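Local atomic coordinates of Methylcobalamin\: coenzyme M methyltransferase (Methanosarcina mazei, PDB entry 4AY7), a protein that transfers the methyl group of a methylated corrinoid to coenzyme M in methanogenesis, using zinc as its cofactor. Residues 33-44 with 68-79; 287-298 with 318-328. All blocks are in the same frame, centred on the assembly; numbering follows the deposited sequence.

In the fold
Both contacts are buried in the one TIM-barrel domain, and both serve its parallel sheet. Contact 2 joins two neighbouring strands, 287-292 and 320-323, so its chemistry is mainly backbone hydrogen bonding, with metal ligands in the loops at its two ends. Contact 1 has no strand pairing of its own; a loop lies against helix 59-71 and the start of strand 78-80, held largely by side chains that bond to the loop backbone. The two meet where 33-38 runs beside 320-327: T37 OG1 probably bonds to C325 O, and Q38 NE2 to I327 O. Q38, which binds coenzyme M, thus approaches the loop of the zinc ligand C325.

Contact 1: residues 33-44 with 68-79; sequences VCSVTQTGIVEL and ANHELSGLEAVR
C34 CB meets A77 CB at 3.8 Å, small against small, which lets the backbones come close, and L75 spreads its methyls over C34 CA and S35 CB, with V33 CG2 near its CD2. At the outer apolar end L44 and L72 run antiparallel alongside each other. The branched end of L44 suits this spot because one methyl, CD1, lies on the backbone of A68 and N69 while CD2 reaches L72 CD1 (3.6 Å). The piece 33-35 also bonds through C34 to L321, so in this TIM barrel it lies between the outermost strands of the parallel sheet, 78-80 and 320-323. V33 is held twice by E76: E76 N donates to V33 O (2.8 Å), and V33 N reaches E76 OE1 (3.1 Å) from above the carboxylate plane, while OE2 forms a salt bridge with R343. N69 points its amide at the loop, CG anti to the backbone N (chi1 -159°), and ND2 meets a lone pair of T39 O in an almost straight bond of 2.8 Å. On the polar side R79, itself buried, bends at chi2 (-85°), which lays one guanidinium face over the T37-Q38 peptide. Its NE bonds to V36 O (3.0 Å), placed near the guanidinium plane but well above the carbonyl plane, and a water links the same oxygen to NH2. A long, flat cation can thus cover a peptide with its face and grip a carbonyl with its edge. Q38, which binds coenzyme M, folds back on G40: NE2 donates to G40 O (2.9 Å), and OE1 accepts from G40 N.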
loop_
_atom_site.group_PDB
_atom_site.type_symbol
_atom_site.label_atom_id
_atom_site.label_comp_id
_atom_site.label_asym_id
_atom_site.label_seq_id
_atom_site.Cartn_x
_atom_site.Cartn_y
_atom_site.Cartn_z
ATOM N N VAL A 33 1.910 -11.155 10.996
ATOM C CA VAL A 33 0.566 -10.941 10.466
ATOM C C VAL A 33 0.258 -9.485 10.598
ATOM O O VAL A 33 0.273 -8.938 11.696
ATOM C CB VAL A 33 -0.501 -11.820 11.101
ATOM C CG1 VAL A 33 -0.492 -11.712 12.640
ATOM C CG2 VAL A 33 -1.858 -11.572 10.466
ATOM N N CYS A 34 0.038 -8.871 9.458
ATOM C CA CYS A 34 -0.294 -7.424 9.458
ATOM C C CYS A 34 -0.900 -7.029 8.151
ATOM O O CYS A 34 -1.170 -7.899 7.327
ATOM C CB CYS A 34 0.929 -6.596 9.744
ATOM S SG CYS A 34 2.086 -6.605 8.421
ATOM N N SER A 35 -1.186 -5.726 7.982
ATOM C CA SER A 35 -1.648 -5.206 6.686
ATOM C C SER A 35 -0.722 -4.149 6.187
ATOM O O SER A 35 -0.280 -3.283 6.969
ATOM C CB SER A 35 -3.078 -4.669 6.838
ATOM O OG SER A 35 -3.573 -4.362 5.546
ATOM N N VAL A 36 -0.404 -4.213 4.901
ATOM C CA VAL A 36 0.387 -3.232 4.232
ATOM C C VAL A 36 -0.568 -2.366 3.412
ATOM O O VAL A 36 -0.160 -1.376 2.849
ATOM C CB VAL A 36 1.546 -3.819 3.374
ATOM C CG1 VAL A 36 2.483 -4.646 4.247
ATOM C CG2 VAL A 36 1.023 -4.727 2.247
ATOM N N THR A 37 -1.846 -2.706 3.399
ATOM C CA THR A 37 -2.818 -1.976 2.630
ATOM C C THR A 37 -3.739 -1.276 3.672
ATOM O O THR A 37 -3.598 -1.501 4.861
ATOM C CB THR A 37 -3.619 -2.970 1.778
ATOM O OG1 THR A 37 -4.131 -3.997 2.640
ATOM C CG2 THR A 37 -2.680 -3.638 0.711
ATOM N N GLN A 38 -4.704 -0.495 3.248
ATOM C CA GLN A 38 -5.387 0.392 4.202
ATOM C C GLN A 38 -6.180 -0.410 5.283
ATOM O O GLN A 38 -6.791 -1.460 4.988
ATOM C CB GLN A 38 -6.255 1.439 3.445
ATOM C CG GLN A 38 -7.713 1.090 3.222
ATOM C CD GLN A 38 -8.585 1.376 4.449
ATOM O OE1 GLN A 38 -8.285 2.324 5.185
ATOM N NE2 GLN A 38 -9.588 0.506 4.734
ATOM N N THR A 39 -6.120 0.076 6.515
ATOM C CA THR A 39 -6.709 -0.620 7.670
ATOM C C THR A 39 -7.921 0.080 8.359
ATOM O O THR A 39 -8.380 -0.325 9.428
ATOM C CB THR A 39 -5.589 -0.769 8.710
ATOM O OG1 THR A 39 -5.067 0.529 9.044
ATOM C CG2 THR A 39 -4.443 -1.653 8.131
ATOM N N GLY A 40 -8.416 1.156 7.782
ATOM C CA GLY A 40 -9.564 1.877 8.372
ATOM C C GLY A 40 -10.873 1.117 8.206
ATOM O O GLY A 40 -11.251 0.797 7.076
ATOM N N ILE A 41 -11.566 0.852 9.331
ATOM C CA ILE A 41 -12.841 0.086 9.303
ATOM C C ILE A 41 -13.856 0.845 10.121
ATOM O O ILE A 41 -13.506 1.455 11.139
ATOM C CB ILE A 41 -12.670 -1.409 9.680
ATOM C CG1 ILE A 41 -12.272 -1.583 11.143
ATOM C CG2 ILE A 41 -11.598 -2.067 8.814
ATOM C CD1 ILE A 41 -12.269 -3.016 11.650
ATOM N N VAL A 42 -15.075 0.874 9.613
ATOM C CA VAL A 42 -16.155 1.646 10.212
ATOM C C VAL A 42 -16.379 1.257 11.658
ATOM O O VAL A 42 -16.671 2.125 12.449
ATOM C CB VAL A 42 -17.463 1.541 9.389
ATOM C CG1 VAL A 42 -18.631 2.281 10.054
ATOM C CG2 VAL A 42 -17.233 2.046 7.965
ATOM N N GLU A 43 -16.294 -0.027 12.000
ATOM C CA GLU A 43 -16.491 -0.486 13.402
ATOM C C GLU A 43 -15.545 0.291 14.338
ATOM O O GLU A 43 -15.965 0.759 15.419
ATOM C CB GLU A 43 -16.319 -1.989 13.568
ATOM C CG GLU A 43 -16.433 -2.477 15.037
ATOM C CD GLU A 43 -16.587 -4.009 15.239
ATOM O OE1 GLU A 43 -16.665 -4.821 14.257
ATOM O OE2 GLU A 43 -16.658 -4.397 16.446
ATOM N N LEU A 44 -14.307 0.476 13.913
ATOM C CA LEU A 44 -13.279 1.131 14.742
ATOM C C LEU A 44 -13.453 2.662 14.662
ATOM O O LEU A 44 -13.326 3.366 15.689
ATOM C CB LEU A 44 -11.863 0.676 14.368
ATOM C CG LEU A 44 -11.599 -0.776 14.802
ATOM C CD1 LEU A 44 -10.179 -1.175 14.484
ATOM C CD2 LEU A 44 -11.966 -1.008 16.290
ATOM N N ALA A 68 -5.984 1.954 16.455
ATOM C CA ALA A 68 -7.127 1.163 16.868
ATOM C C ALA A 68 -7.126 -0.173 16.156
ATOM O O ALA A 68 -7.480 -1.178 16.805
ATOM C CB ALA A 68 -8.459 1.935 16.671
ATOM N N ASN A 69 -6.709 -0.217 14.875
ATOM C CA ASN A 69 -6.617 -1.476 14.137
ATOM C C ASN A 69 -5.219 -2.099 14.286
ATOM O O ASN A 69 -4.705 -2.788 13.343
ATOM C CB ASN A 69 -6.980 -1.335 12.625
ATOM C CG ASN A 69 -7.368 -2.687 11.995
ATOM O OD1 ASN A 69 -7.210 -3.730 12.655
ATOM N ND2 ASN A 69 -7.905 -2.689 10.764
ATOM N N HIS A 70 -4.599 -1.770 15.423
ATOM C CA HIS A 70 -3.410 -2.414 15.913
ATOM C C HIS A 70 -3.725 -2.924 17.296
ATOM O O HIS A 70 -3.552 -4.101 17.607
ATOM C CB HIS A 70 -2.228 -1.433 15.932
ATOM C CG HIS A 70 -1.079 -1.913 16.736
ATOM N ND1 HIS A 70 -0.450 -3.080 16.463
ATOM C CD2 HIS A 70 -0.469 -1.385 17.861
ATOM C CE1 HIS A 70 0.525 -3.291 17.377
ATOM N NE2 HIS A 70 0.519 -2.249 18.232
ATOM N N GLU A 71 -4.181 -2.026 18.136
ATOM C CA GLU A 71 -4.424 -2.349 19.527
ATOM C C GLU A 71 -5.672 -3.255 19.753
ATOM O O GLU A 71 -5.618 -4.138 20.576
ATOM C CB GLU A 71 -4.363 -1.062 20.384
ATOM C CG GLU A 71 -2.902 -0.544 20.402
ATOM C CD GLU A 71 -2.627 0.704 21.261
ATOM O OE1 GLU A 71 -3.536 1.157 21.997
ATOM O OE2 GLU A 71 -1.472 1.229 21.199
ATOM N N LEU A 72 -6.729 -3.091 18.965
ATOM C CA LEU A 72 -7.904 -3.936 19.062
ATOM C C LEU A 72 -7.874 -5.187 18.152
ATOM O O LEU A 72 -8.556 -6.202 18.441
ATOM C CB LEU A 72 -9.173 -3.099 18.819
ATOM C CG LEU A 72 -9.469 -2.130 19.955
ATOM C CD1 LEU A 72 -10.513 -1.109 19.556
ATOM C CD2 LEU A 72 -9.918 -2.922 21.185
ATOM N N SER A 73 -7.113 -5.161 17.044
ATOM C CA SER A 73 -7.175 -6.268 16.095
ATOM C C SER A 73 -6.049 -7.295 16.264
ATOM O O SER A 73 -6.219 -8.441 15.881
ATOM C CB SER A 73 -7.120 -5.778 14.665
ATOM O OG SER A 73 -5.850 -5.132 14.447
ATOM N N GLY A 74 -4.909 -6.842 16.768
ATOM C CA GLY A 74 -3.741 -7.598 16.919
ATOM C C GLY A 74 -2.871 -7.657 15.654
ATOM O O GLY A 74 -1.867 -8.394 15.654
ATOM N N LEU A 75 -3.186 -6.881 14.618
ATOM C CA LEU A 75 -2.283 -6.753 13.448
ATOM C C LEU A 75 -0.981 -6.196 13.975
ATOM O O LEU A 75 -0.971 -5.317 14.865
ATOM C CB LEU A 75 -2.846 -5.912 12.354
ATOM C CG LEU A 75 -4.126 -6.427 11.685
ATOM C CD1 LEU A 75 -4.552 -5.375 10.692
ATOM C CD2 LEU A 75 -3.894 -7.820 11.064
ATOM N N GLU A 76 0.105 -6.760 13.458
ATOM C CA GLU A 76 1.428 -6.523 14.007
ATOM C C GLU A 76 2.164 -5.414 13.323
ATOM O O GLU A 76 3.368 -5.434 13.261
ATOM C CB GLU A 76 2.184 -7.850 13.966
ATOM C CG GLU A 76 1.524 -8.848 14.922
ATOM C CD GLU A 76 2.125 -10.265 14.910
ATOM O OE1 GLU A 76 2.736 -10.721 13.908
ATOM O OE2 GLU A 76 2.016 -10.915 15.986
ATOM N N ALA A 77 1.444 -4.365 12.914
ATOM C CA ALA A 77 2.058 -3.144 12.360
ATOM C C ALA A 77 0.995 -2.064 12.445
ATOM O O ALA A 77 -0.168 -2.367 12.674
ATOM C CB ALA A 77 2.466 -3.325 10.915
ATOM N N VAL A 78 1.390 -0.818 12.315
ATOM C CA VAL A 78 0.396 0.282 12.212
ATOM C C VAL A 78 0.571 0.854 10.840
ATOM O O VAL A 78 1.696 1.266 10.509
ATOM C CB VAL A 78 0.626 1.379 13.248
ATOM C CG1 VAL A 78 -0.438 2.511 13.100
ATOM C CG2 VAL A 78 0.552 0.803 14.661
ATOM N N ARG A 79 -0.506 0.950 10.065
ATOM C CA ARG A 79 -0.466 1.376 8.661
ATOM C C ARG A 79 -1.332 2.672 8.546
ATOM O O ARG A 79 -2.465 2.730 9.029
ATOM C CB ARG A 79 -1.113 0.340 7.792
ATOM C CG ARG A 79 -0.709 0.324 6.326
ATOM C CD ARG A 79 -1.449 1.237 5.492
ATOM N NE ARG A 79 -1.330 1.067 4.052
ATOM C CZ ARG A 79 -1.995 1.864 3.241
ATOM N NH1 ARG A 79 -2.792 2.820 3.730
ATOM N NH2 ARG A 79 -1.930 1.728 1.933
HETATM O O HOH W 1 -0.958 -3.426 9.637
HETATM O O HOH W 2 -0.076 0.156 0.349
HETATM O O HOH W 3 -4.337 2.348 6.910
HETATM O O HOH W 4 -3.159 0.241 11.228
#

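Contact 2: residues 287-298 with 318-328; sequences RLVGNVSSPFTL and IDVLAPGCGIA. With MG (magnesium ion), chain D; ZN (zinc ion), chain C.
G290 N donates to V320 O (3.0 Å) and G290 O accepts from A322 N, the middle rungs of a parallel ladder that D319 N to L288 O begins and G324 N to V292 O (2.7 Å) ends. At phi 147° a side chain on G290 would run into the preceding carbonyl, and the peptide that follows it is cis. Apolar packing comes next: V289 CG1 meets V320 CG1, while L298 CD2 rests on the ring of P323, 3.6 Å from CB. I318 brings CD1 to L288 CD2 (3.8 Å) and CG1 against G290 O and L288 O; an alanine in its place would probably leave L288 CD2 without its methyl neighbour and open a gap beside the G290 carbonyl. Strands 287-292 and 320-323, joined in this way, are the last two of the barrel sheet in sequence. Among the charged groups, D319 divides its oxygens. OD1 binds magnesium (2.2 Å), and OD2 takes L288 N on its anti lone pair (2.7 Å) besides a salt bridge with K279. At the other end C325 SG binds zinc at 2.5 Å with H246 and C248, while C325 N makes a weak bond to S294 OG.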
loop_
_atom_site.group_PDB
_atom_site.type_symbol
_atom_site.label_atom_id
_atom_site.label_comp_id
_atom_site.label_asym_id
_atom_site.label_seq_id
_atom_site.Cartn_x
_atom_site.Cartn_y
_atom_site.Cartn_z
ATOM N N ARG A 287 9.830 -11.302 -1.724
ATOM C CA ARG A 287 8.958 -12.032 -0.829
ATOM C C ARG A 287 7.524 -11.717 -1.114
ATOM O O ARG A 287 7.206 -10.718 -1.789
ATOM C CB ARG A 287 9.298 -11.701 0.607
ATOM C CG ARG A 287 10.300 -12.607 1.279
ATOM C CD ARG A 287 11.625 -12.665 0.520
ATOM N NE ARG A 287 12.258 -11.376 0.358
ATOM C CZ ARG A 287 13.136 -11.048 -0.584
ATOM N NH1 ARG A 287 13.622 -11.931 -1.437
ATOM N NH2 ARG A 287 13.628 -9.817 -0.655
ATOM N N LEU A 288 6.616 -12.545 -0.615
ATOM C CA LEU A 288 5.185 -12.427 -0.939
ATOM C C LEU A 288 4.337 -12.088 0.292
ATOM O O LEU A 288 4.485 -12.678 1.375
ATOM C CB LEU A 288 4.664 -13.667 -1.649
ATOM C CG LEU A 288 3.348 -13.575 -2.415
ATOM C CD1 LEU A 288 3.434 -12.595 -3.574
ATOM C CD2 LEU A 288 2.848 -14.963 -2.879
ATOM N N VAL A 289 3.530 -11.047 0.151
ATOM C CA VAL A 289 2.710 -10.527 1.221
ATOM C C VAL A 289 1.261 -10.704 0.778
ATOM O O VAL A 289 0.893 -10.364 -0.328
ATOM C CB VAL A 289 2.966 -9.049 1.480
ATOM C CG1 VAL A 289 2.043 -8.556 2.601
ATOM C CG2 VAL A 289 4.486 -8.769 1.749
ATOM N N GLY A 290 0.442 -11.233 1.669
ATOM C CA GLY A 290 -0.982 -11.458 1.330
ATOM C C GLY A 290 -1.531 -12.683 2.009
ATOM O O GLY A 290 -1.008 -13.053 3.034
ATOM N N ASN A 291 -2.568 -13.333 1.465
ATOM C CA ASN A 291 -3.303 -12.938 0.250
ATOM C C ASN A 291 -4.825 -13.075 0.432
ATOM O O ASN A 291 -5.552 -13.482 -0.511
ATOM C CB ASN A 291 -2.872 -13.821 -0.909
ATOM C CG ASN A 291 -3.122 -15.284 -0.635
ATOM O OD1 ASN A 291 -3.531 -15.639 0.469
ATOM N ND2 ASN A 291 -2.855 -16.131 -1.610
ATOM N N VAL A 292 -5.309 -12.814 1.644
ATOM C CA VAL A 292 -6.636 -13.235 1.971
ATOM C C VAL A 292 -7.598 -12.201 1.346
ATOM O O VAL A 292 -7.416 -10.970 1.505
ATOM C CB VAL A 292 -6.849 -13.461 3.518
ATOM C CG1 VAL A 292 -8.313 -13.918 3.771
ATOM C CG2 VAL A 292 -5.844 -14.502 4.081
ATOM N N SER A 293 -8.604 -12.701 0.609
ATOM C CA SER A 293 -9.419 -11.823 -0.236
ATOM C C SER A 293 -10.135 -10.790 0.617
ATOM O O SER A 293 -10.946 -11.132 1.460
ATOM C CB SER A 293 -10.502 -12.625 -0.892
ATOM O OG SER A 293 -11.395 -11.808 -1.642
ATOM N N SER A 294 -9.882 -9.525 0.373
ATOM C CA SER A 294 -10.641 -8.486 1.114
ATOM C C SER A 294 -12.174 -8.483 0.833
ATOM O O SER A 294 -12.950 -8.465 1.756
ATOM C CB SER A 294 -10.078 -7.072 0.866
ATOM O OG SER A 294 -8.768 -7.023 1.471
ATOM N N PRO A 295 -12.578 -8.469 -0.444
ATOM C CA PRO A 295 -14.019 -8.417 -0.726
ATOM C C PRO A 295 -14.774 -9.716 -0.510
ATOM O O PRO A 295 -15.969 -9.655 -0.151
ATOM C CB PRO A 295 -14.067 -7.956 -2.218
ATOM C CG PRO A 295 -12.791 -8.522 -2.803
ATOM C CD PRO A 295 -11.765 -8.340 -1.689
ATOM N N PHE A 296 -14.157 -10.887 -0.718
ATOM C CA PHE A 296 -14.895 -12.147 -0.635
ATOM C C PHE A 296 -14.588 -13.047 0.557
ATOM O O PHE A 296 -15.218 -14.102 0.771
ATOM C CB PHE A 296 -14.929 -12.851 -1.977
ATOM C CG PHE A 296 -15.336 -11.938 -3.114
ATOM C CD1 PHE A 296 -16.608 -11.355 -3.128
ATOM C CD2 PHE A 296 -14.437 -11.581 -4.118
ATOM C CE1 PHE A 296 -16.993 -10.498 -4.156
ATOM C CE2 PHE A 296 -14.803 -10.708 -5.144
ATOM C CZ PHE A 296 -16.088 -10.153 -5.160
ATOM N N THR A 297 -13.674 -12.642 1.406
ATOM C CA THR A 297 -13.442 -13.442 2.566
ATOM C C THR A 297 -13.403 -12.611 3.819
ATOM O O THR A 297 -14.145 -12.857 4.798
ATOM C CB THR A 297 -12.151 -14.284 2.392
ATOM O OG1 THR A 297 -12.247 -15.082 1.190
ATOM C CG2 THR A 297 -11.841 -15.101 3.618
ATOM N N LEU A 298 -12.570 -11.598 3.798
ATOM C CA LEU A 298 -12.388 -10.860 5.023
ATOM C C LEU A 298 -13.668 -10.038 5.364
ATOM O O LEU A 298 -14.041 -9.930 6.536
ATOM C CB LEU A 298 -11.110 -10.054 4.834
ATOM C CG LEU A 298 -10.195 -9.645 5.971
ATOM C CD1 LEU A 298 -9.750 -10.691 6.952
ATOM C CD2 LEU A 298 -8.991 -9.007 5.250
ATOM N N ILE A 318 3.570 -18.016 2.210
ATOM C CA ILE A 318 3.490 -16.574 2.329
ATOM C C ILE A 318 4.490 -16.069 3.346
ATOM O O ILE A 318 4.758 -16.737 4.344
ATOM C CB ILE A 318 2.046 -16.157 2.710
ATOM C CG1 ILE A 318 1.757 -14.795 2.138
ATOM C CG2 ILE A 318 1.786 -16.195 4.246
ATOM C CD1 ILE A 318 1.467 -14.801 0.623
ATOM N N ASP A 319 5.115 -14.934 3.057
ATOM C CA ASP A 319 6.127 -14.388 3.902
ATOM C C ASP A 319 5.616 -13.499 4.998
ATOM O O ASP A 319 6.216 -13.399 6.078
ATOM C CB ASP A 319 7.170 -13.714 3.042
ATOM C CG ASP A 319 7.779 -14.673 2.046
ATOM O OD1 ASP A 319 8.467 -15.585 2.526
ATOM O OD2 ASP A 319 7.516 -14.628 0.828
ATOM N N VAL A 320 4.571 -12.770 4.686
ATOM C CA VAL A 320 3.853 -11.885 5.594
ATOM C C VAL A 320 2.351 -12.111 5.362
ATOM O O VAL A 320 1.859 -11.931 4.224
ATOM C CB VAL A 320 4.153 -10.398 5.384
ATOM C CG1 VAL A 320 3.172 -9.544 6.216
ATOM C CG2 VAL A 320 5.647 -10.057 5.719
ATOM N N LEU A 321 1.671 -12.603 6.381
ATOM C CA LEU A 321 0.227 -12.925 6.228
ATOM C C LEU A 321 -0.540 -11.617 6.320
ATOM O O LEU A 321 -0.359 -10.824 7.285
ATOM C CB LEU A 321 -0.245 -13.862 7.288
ATOM C CG LEU A 321 -1.724 -14.256 7.360
ATOM C CD1 LEU A 321 -2.078 -14.923 6.046
ATOM C CD2 LEU A 321 -2.146 -15.091 8.576
ATOM N N ALA A 322 -1.390 -11.381 5.327
ATOM C CA ALA A 322 -2.082 -10.067 5.227
ATOM C C ALA A 322 -3.296 -10.148 4.318
ATOM O O ALA A 322 -3.392 -11.059 3.523
ATOM C CB ALA A 322 -1.099 -8.987 4.710
ATOM N N PRO A 323 -4.200 -9.105 4.370
ATOM C CA PRO A 323 -5.270 -8.989 3.396
ATOM C C PRO A 323 -4.669 -8.872 1.977
ATOM O O PRO A 323 -3.613 -8.265 1.791
ATOM C CB PRO A 323 -5.982 -7.702 3.816
ATOM C CG PRO A 323 -5.659 -7.573 5.284
ATOM C CD PRO A 323 -4.261 -8.049 5.396
ATOM N N GLY A 324 -5.389 -9.336 0.980
ATOM C CA GLY A 324 -4.950 -9.184 -0.363
ATOM C C GLY A 324 -5.019 -7.756 -0.903
ATOM O O GLY A 324 -4.274 -7.406 -1.766
ATOM N N CYS A 325 -5.949 -6.946 -0.431
ATOM C CA CYS A 325 -6.128 -5.586 -0.922
ATOM C C CYS A 325 -6.458 -4.749 0.311
ATOM O O CYS A 325 -6.372 -5.250 1.430
ATOM C CB CYS A 325 -7.224 -5.507 -2.005
ATOM S SG CYS A 325 -7.064 -3.927 -2.863
ATOM N N GLY A 326 -6.771 -3.469 0.140
ATOM C CA GLY A 326 -7.232 -2.687 1.307
ATOM C C GLY A 326 -8.423 -3.407 1.977
ATOM O O GLY A 326 -9.244 -4.079 1.320
ATOM N N ILE A 327 -8.500 -3.296 3.293
ATOM C CA ILE A 327 -9.610 -3.876 4.035
ATOM C C ILE A 327 -10.864 -3.116 3.664
ATOM O O ILE A 327 -10.875 -1.834 3.636
ATOM C CB ILE A 327 -9.306 -3.768 5.534
ATOM C CG1 ILE A 327 -7.968 -4.483 5.835
ATOM C CG2 ILE A 327 -10.456 -4.353 6.378
ATOM C CD1 ILE A 327 -7.604 -4.629 7.333
ATOM N N ALA A 328 -11.928 -3.816 3.322
ATOM C CA ALA A 328 -13.190 -3.101 3.067
ATOM C C ALA A 328 -13.637 -2.381 4.383
ATOM O O ALA A 328 -13.516 -2.942 5.491
ATOM C CB ALA A 328 -14.292 -4.052 2.588
HETATM MG MG MG D . 9.645 -17.351 3.065
HETATM ZN ZN ZN C . -5.356 -4.024 -4.728
HETATM O O HOH W 5 -1.394 -8.129 0.239
HETATM O O HOH W 6 -12.036 -6.664 3.807
HETATM O O HOH W 7 9.648 -17.018 5.065
HETATM O O HOH W 8 8.314 -18.941 2.850
#